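Local coordinates for protein STM4351 (Salmonella enterica, PDB 2Y7I) that binds arginine with high specificity as a periplasmic solute-binding protein, probably delivering it to a membrane transporter, at residues Ser94-Ala108 with Leu168-Ser182. Sequence-based numbering, arbitrary orientation. Where two conformers were deposited one is given.
Sequences SAVVVTRKGAYHTFA and LKNNPDYAIMDERAS. With GOL (glycerol), chain H.
Met177 carries the tightly packed part of this contact, reaching between strand 95-100 and the loop that follows it. With CG anti to the backbone N (chi1 -164°) the chain runs alongside Val97, then bends at its sulfur. Met177 CE ends over the centre of one face of the Phe107 ring, 4.3 Å above its plane. Met177 SD lies 3.8 Å from Tyr104 CB. The antiparallel pairing is regular from Val98 opposite Ile176 to Arg100 opposite Tyr174, and a straight bond of 2.8 Å from Met177 N to Val97 O continues it. The irregularity follows strand 174-176, where the chain from Met177 to Arg180 leaves its partner and the register shifts by two residues before Ala95 and Ala181 pair again. Where the chains part, a water accepts a hydrogen bond from Val97 N and donates to the carbonyl oxygens of Met177 and Glu179.

Glu179, extended from its backbone, runs at about a right angle to the Phe107 side chain and brings its carboxylate to the ring's edge; Glu179 OE1 accepts a hydrogen bond from Phe107 N at 2.9 Å, met from above the carboxylate plane. The solvent side is looser. His105 ND1 meets Asp178 OD2 at 3.2 Å with a bent N-H angle of 136°, and glycerol, probably from the crystallisation liquor, bridges Tyr104 O and Asp178 N through its O3. Arg180, exposed, lays one guanidinium face against Val96 CG1.

The pairing adds 174-176 as an edge strand of the five-stranded mixed sheet, beside 95-100, whose other neighbour is 156-160. Val98 packs on helices 142-150 and 161-168, while Val97 and Ala181 touch Phe158.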
loop_
_atom_site.group_PDB
_atom_site.type_symbol
_atom_site.label_atom_id
_atom_site.label_comp_id
_atom_site.label_asym_id
_atom_site.label_seq_id
_atom_site.Cartn_x
_atom_site.Cartn_y
_atom_site.Cartn_z
ATOM N N SER A 94 13.249 -3.003 -12.672
ATOM C CA SER A 94 14.268 -3.280 -13.683
ATOM C C SER A 94 15.208 -4.412 -13.273
ATOM O O SER A 94 15.447 -4.644 -12.082
ATOM C CB SER A 94 15.065 -2.013 -14.012
ATOM O OG SER A 94 14.240 -1.069 -14.665
ATOM N N ALA A 95 15.720 -5.118 -14.275
ATOM C CA ALA A 95 16.605 -6.239 -14.048
ATOM C C ALA A 95 18.037 -5.758 -14.254
ATOM O O ALA A 95 18.291 -4.871 -15.062
ATOM C CB ALA A 95 16.280 -7.369 -14.981
ATOM N N VAL A 96 18.959 -6.349 -13.507
ATOM C CA VAL A 96 20.357 -5.955 -13.556
ATOM C C VAL A 96 21.267 -7.168 -13.652
ATOM O O VAL A 96 20.888 -8.288 -13.258
ATOM C CB VAL A 96 20.764 -5.069 -12.330
ATOM C CG1 VAL A 96 19.995 -3.729 -12.315
ATOM C CG2 VAL A 96 20.587 -5.805 -11.012
ATOM N N VAL A 97 22.471 -6.944 -14.173
ATOM C CA VAL A 97 23.524 -7.946 -14.139
ATOM C C VAL A 97 24.476 -7.552 -13.027
ATOM O O VAL A 97 24.762 -6.371 -12.838
ATOM C CB VAL A 97 24.324 -8.024 -15.459
ATOM C CG1 VAL A 97 25.322 -9.192 -15.415
ATOM C CG2 VAL A 97 23.376 -8.181 -16.644
ATOM N N VAL A 98 24.929 -8.539 -12.262
ATOM C CA VAL A 98 26.046 -8.325 -11.354
ATOM C C VAL A 98 27.279 -9.020 -11.938
ATOM O O VAL A 98 27.186 -10.146 -12.407
ATOM C CB VAL A 98 25.732 -8.774 -9.909
ATOM C CG1 VAL A 98 25.241 -10.263 -9.847
ATOM C CG2 VAL A 98 26.919 -8.492 -8.980
ATOM N N THR A 99 28.408 -8.304 -11.970
ATOM C CA THR A 99 29.675 -8.842 -12.479
ATOM C C THR A 99 30.765 -8.463 -11.493
ATOM O O THR A 99 30.498 -7.745 -10.538
ATOM C CB THR A 99 30.039 -8.284 -13.880
ATOM O OG1 THR A 99 30.518 -6.932 -13.768
ATOM C CG2 THR A 99 28.821 -8.349 -14.848
ATOM N N ARG A 100 31.988 -8.929 -11.719
ATOM C CA ARG A 100 33.126 -8.377 -10.992
ATOM C C ARG A 100 33.146 -6.861 -11.242
ATOM O O ARG A 100 32.885 -6.423 -12.356
ATOM C CB ARG A 100 34.426 -9.026 -11.461
ATOM C CG ARG A 100 34.702 -10.389 -10.824
ATOM C CD ARG A 100 35.822 -11.161 -11.530
ATOM N NE ARG A 100 36.688 -10.303 -12.347
ATOM C CZ ARG A 100 36.583 -10.154 -13.673
ATOM N NH1 ARG A 100 35.640 -10.805 -14.363
ATOM N NH2 ARG A 100 37.421 -9.341 -14.310
ATOM N N LYS A 101 33.436 -6.077 -10.206
ATOM C CA LYS A 101 33.306 -4.619 -10.260
ATOM C C LYS A 101 34.191 -4.028 -11.361
ATOM O O LYS A 101 35.372 -4.296 -11.413
ATOM C CB LYS A 101 33.651 -4.015 -8.890
ATOM C CG LYS A 101 33.608 -2.506 -8.799
ATOM C CD LYS A 101 33.926 -2.047 -7.372
ATOM C CE LYS A 101 35.359 -2.413 -6.977
ATOM N NZ LYS A 101 35.604 -2.295 -5.501
ATOM N N GLY A 102 33.600 -3.251 -12.260
ATOM C CA GLY A 102 34.377 -2.623 -13.339
ATOM C C GLY A 102 34.661 -3.494 -14.549
ATOM O O GLY A 102 35.205 -3.007 -15.535
ATOM N N ALA A 103 34.293 -4.774 -14.501
ATOM C CA ALA A 103 34.665 -5.700 -15.576
ATOM C C ALA A 103 33.805 -5.586 -16.842
ATOM O O ALA A 103 34.281 -5.887 -17.951
ATOM C CB ALA A 103 34.699 -7.154 -15.066
ATOM N N TYR A 104 32.551 -5.165 -16.666
ATOM C CA TYR A 104 31.573 -5.026 -17.755
ATOM C C TYR A 104 30.729 -3.783 -17.473
ATOM O O TYR A 104 30.448 -3.461 -16.305
ATOM C CB TYR A 104 30.681 -6.291 -17.897
ATOM C CG TYR A 104 31.485 -7.549 -18.213
ATOM C CD1 TYR A 104 31.899 -7.829 -19.521
ATOM C CD2 TYR A 104 31.875 -8.423 -17.192
ATOM C CE1 TYR A 104 32.677 -8.964 -19.809
ATOM C CE2 TYR A 104 32.635 -9.550 -17.466
ATOM C CZ TYR A 104 33.032 -9.812 -18.778
ATOM O OH TYR A 104 33.798 -10.920 -19.055
ATOM N N HIS A 105 30.345 -3.086 -18.542
ATOM C CA HIS A 105 29.455 -1.929 -18.438
ATOM C C HIS A 105 28.117 -2.196 -19.123
ATOM O O HIS A 105 27.072 -1.739 -18.664
ATOM C CB HIS A 105 30.101 -0.692 -19.079
ATOM C CG HIS A 105 31.229 -0.111 -18.286
ATOM N ND1 HIS A 105 31.109 1.058 -17.566
ATOM C CD2 HIS A 105 32.506 -0.531 -18.109
ATOM C CE1 HIS A 105 32.258 1.331 -16.973
ATOM N NE2 HIS A 105 33.123 0.383 -17.287
ATOM N N THR A 106 28.160 -2.921 -20.237
ATOM C CA THR A 106 26.979 -3.083 -21.087
ATOM C C THR A 106 26.768 -4.530 -21.486
ATOM O O THR A 106 27.693 -5.365 -21.412
ATOM C CB THR A 106 27.093 -2.264 -22.407
ATOM O OG1 THR A 106 28.105 -2.840 -23.236
ATOM C CG2 THR A 106 27.425 -0.799 -22.160
ATOM N N PHE A 107 25.557 -4.824 -21.951
ATOM C CA PHE A 107 25.266 -6.131 -22.543
ATOM C C PHE A 107 26.191 -6.469 -23.715
ATOM O O PHE A 107 26.627 -7.619 -23.847
ATOM C CB PHE A 107 23.800 -6.229 -22.964
ATOM C CG PHE A 107 22.851 -6.443 -21.802
ATOM C CD1 PHE A 107 22.871 -7.639 -21.079
ATOM C CD2 PHE A 107 21.940 -5.456 -21.439
ATOM C CE1 PHE A 107 22.007 -7.838 -20.008
ATOM C CE2 PHE A 107 21.068 -5.643 -20.364
ATOM C CZ PHE A 107 21.103 -6.845 -19.646
ATOM N N ALA A 108 26.503 -5.472 -24.546
ATOM C CA ALA A 108 27.465 -5.657 -25.636
ATOM C C ALA A 108 28.814 -6.157 -25.107
ATOM O O ALA A 108 29.440 -7.017 -25.725
ATOM C CB ALA A 108 27.645 -4.369 -26.442
ATOM N N LEU A 168 24.879 -8.167 -2.972
ATOM C CA LEU A 168 26.060 -7.304 -3.058
ATOM C C LEU A 168 26.549 -6.800 -1.717
ATOM O O LEU A 168 27.734 -6.510 -1.553
ATOM C CB LEU A 168 25.795 -6.111 -3.974
ATOM C CG LEU A 168 25.963 -6.387 -5.465
ATOM C CD1 LEU A 168 25.654 -5.133 -6.252
ATOM C CD2 LEU A 168 27.391 -6.881 -5.767
ATOM N N LYS A 169 25.636 -6.694 -0.758
ATOM C CA LYS A 169 25.990 -6.260 0.591
ATOM C C LYS A 169 27.157 -7.070 1.169
ATOM O O LYS A 169 27.982 -6.527 1.908
ATOM C CB LYS A 169 24.760 -6.270 1.511
ATOM C CG LYS A 169 23.818 -5.079 1.273
ATOM C CD LYS A 169 22.490 -5.203 2.017
ATOM C CE LYS A 169 21.831 -3.832 2.161
ATOM N NZ LYS A 169 20.339 -3.903 2.292
ATOM N N ASN A 170 27.244 -8.349 0.799
ATOM C CA ASN A 170 28.324 -9.219 1.299
ATOM C C ASN A 170 29.369 -9.593 0.250
ATOM O O ASN A 170 30.184 -10.497 0.468
ATOM C CB ASN A 170 27.741 -10.486 1.929
ATOM C CG ASN A 170 26.798 -10.178 3.059
ATOM O OD1 ASN A 170 25.583 -10.328 2.920
ATOM N ND2 ASN A 170 27.337 -9.722 4.172
ATOM N N ASN A 171 29.356 -8.884 -0.878
ATOM C CA ASN A 171 30.283 -9.165 -1.972
ATOM C C ASN A 171 30.795 -7.902 -2.673
ATOM O O ASN A 171 30.512 -7.699 -3.860
ATOM C CB ASN A 171 29.623 -10.126 -2.973
ATOM C CG ASN A 171 29.266 -11.464 -2.337
ATOM O OD1 ASN A 171 30.117 -12.342 -2.186
ATOM N ND2 ASN A 171 28.017 -11.599 -1.917
ATOM N N PRO A 172 31.564 -7.058 -1.952
ATOM C CA PRO A 172 31.962 -5.760 -2.509
ATOM C C PRO A 172 32.947 -5.834 -3.689
ATOM O O PRO A 172 33.226 -4.808 -4.304
ATOM C CB PRO A 172 32.576 -5.032 -1.307
ATOM C CG PRO A 172 33.122 -6.130 -0.447
ATOM C CD PRO A 172 32.130 -7.269 -0.602
ATOM N N ASP A 173 33.445 -7.025 -4.023
ATOM C CA ASP A 173 34.275 -7.173 -5.227
ATOM C C ASP A 173 33.437 -7.116 -6.507
ATOM O O ASP A 173 33.978 -7.042 -7.611
ATOM C CB ASP A 173 35.079 -8.475 -5.193
ATOM C CG ASP A 173 36.215 -8.433 -4.199
ATOM O OD1 ASP A 173 36.455 -7.363 -3.589
ATOM O OD2 ASP A 173 36.883 -9.482 -4.037
ATOM N N TYR A 174 32.120 -7.162 -6.341
ATOM C CA TYR A 174 31.174 -7.220 -7.445
ATOM C C TYR A 174 30.373 -5.923 -7.489
ATOM O O TYR A 174 30.426 -5.144 -6.541
ATOM C CB TYR A 174 30.279 -8.463 -7.280
ATOM C CG TYR A 174 31.130 -9.717 -7.317
ATOM C CD1 TYR A 174 31.799 -10.163 -6.174
ATOM C CD2 TYR A 174 31.326 -10.409 -8.509
ATOM C CE1 TYR A 174 32.613 -11.296 -6.213
ATOM C CE2 TYR A 174 32.136 -11.536 -8.560
ATOM C CZ TYR A 174 32.778 -11.968 -7.415
ATOM O OH TYR A 174 33.586 -13.082 -7.474
ATOM N N ALA A 175 29.658 -5.679 -8.589
ATOM C CA ALA A 175 28.852 -4.458 -8.728
ATOM C C ALA A 175 27.749 -4.664 -9.740
ATOM O O ALA A 175 27.878 -5.480 -10.658
ATOM C CB ALA A 175 29.715 -3.254 -9.138
ATOM N N ILE A 176 26.664 -3.912 -9.564
ATOM C CA ILE A 176 25.602 -3.855 -10.544
ATOM C C ILE A 176 26.172 -3.198 -11.807
ATOM O O ILE A 176 26.786 -2.121 -11.746
ATOM C CB ILE A 176 24.369 -3.063 -10.024
ATOM C CG1 ILE A 176 23.614 -3.862 -8.950
ATOM C CG2 ILE A 176 23.411 -2.720 -11.191
ATOM C CD1 ILE A 176 22.529 -3.039 -8.193
ATOM N N MET A 177 25.962 -3.859 -12.938
ATOM C CA MET A 177 26.434 -3.388 -14.228
ATOM C C MET A 177 25.662 -2.148 -14.656
ATOM O O MET A 177 24.476 -2.007 -14.344
ATOM C CB MET A 177 26.323 -4.515 -15.256
ATOM C CG MET A 177 27.121 -4.289 -16.527
ATOM S SD MET A 177 26.959 -5.653 -17.712
ATOM C CE MET A 177 25.310 -5.305 -18.337
ATOM N N ASP A 178 26.339 -1.239 -15.356
ATOM C CA ASP A 178 25.716 0.033 -15.721
ATOM C C ASP A 178 24.432 -0.122 -16.551
ATOM O O ASP A 178 23.415 0.510 -16.233
ATOM C CB ASP A 178 26.711 0.981 -16.392
ATOM C CG ASP A 178 27.659 1.639 -15.390
ATOM O OD1 ASP A 178 27.330 1.645 -14.185
ATOM O OD2 ASP A 178 28.728 2.152 -15.803
ATOM N N GLU A 179 24.467 -0.946 -17.595
ATOM C CA GLU A 179 23.283 -1.099 -18.437
ATOM C C GLU A 179 22.282 -2.027 -17.763
ATOM O O GLU A 179 22.611 -3.169 -17.447
ATOM C CB GLU A 179 23.625 -1.624 -19.842
ATOM C CG GLU A 179 22.386 -1.673 -20.756
ATOM C CD GLU A 179 22.645 -2.195 -22.156
ATOM O OE1 GLU A 179 23.790 -2.592 -22.483
ATOM O OE2 GLU A 179 21.677 -2.217 -22.943
ATOM N N ARG A 180 21.063 -1.526 -17.575
ATOM C CA ARG A 180 19.974 -2.311 -17.027
ATOM C C ARG A 180 19.013 -2.737 -18.132
ATOM O O ARG A 180 19.064 -2.210 -19.247
ATOM C CB ARG A 180 19.235 -1.498 -15.966
ATOM C CG ARG A 180 20.171 -1.015 -14.873
ATOM C CD ARG A 180 19.437 -0.419 -13.698
ATOM N NE ARG A 180 20.392 -0.047 -12.658
ATOM C CZ ARG A 180 20.081 0.130 -11.378
ATOM N NH1 ARG A 180 18.825 -0.032 -10.958
ATOM N NH2 ARG A 180 21.029 0.475 -10.518
ATOM N N ALA A 181 18.143 -3.687 -17.812
ATOM C CA ALA A 181 17.126 -4.169 -18.751
ATOM C C ALA A 181 15.757 -3.772 -18.231
ATOM O O ALA A 181 15.407 -4.077 -17.089
ATOM C CB ALA A 181 17.211 -5.677 -18.910
ATOM N N SER A 182 14.988 -3.093 -19.074
ATOM C CA SER A 182 13.699 -2.547 -18.670
ATOM C C SER A 182 12.589 -2.827 -19.678
ATOM O O SER A 182 11.418 -2.531 -19.398
ATOM C CB SER A 182 13.815 -1.035 -18.435
ATOM O OG SER A 182 14.426 -0.764 -17.185
HETATM C C1 GOL H . 31.242 -2.306 -13.533
HETATM O O1 GOL H . 30.633 -3.069 -12.566
HETATM C C2 GOL H . 30.868 -0.875 -13.225
HETATM O O2 GOL H . 31.951 -0.016 -13.641
HETATM C C3 GOL H . 29.610 -0.550 -13.997
HETATM O O3 GOL H . 29.264 -1.551 -14.966
HETATM O O HOH W 1 22.645 -4.239 -15.051
HETATM O O HOH W 2 29.077 -4.761 -13.096
HETATM O O HOH W 3 24.638 -3.208 -24.988
#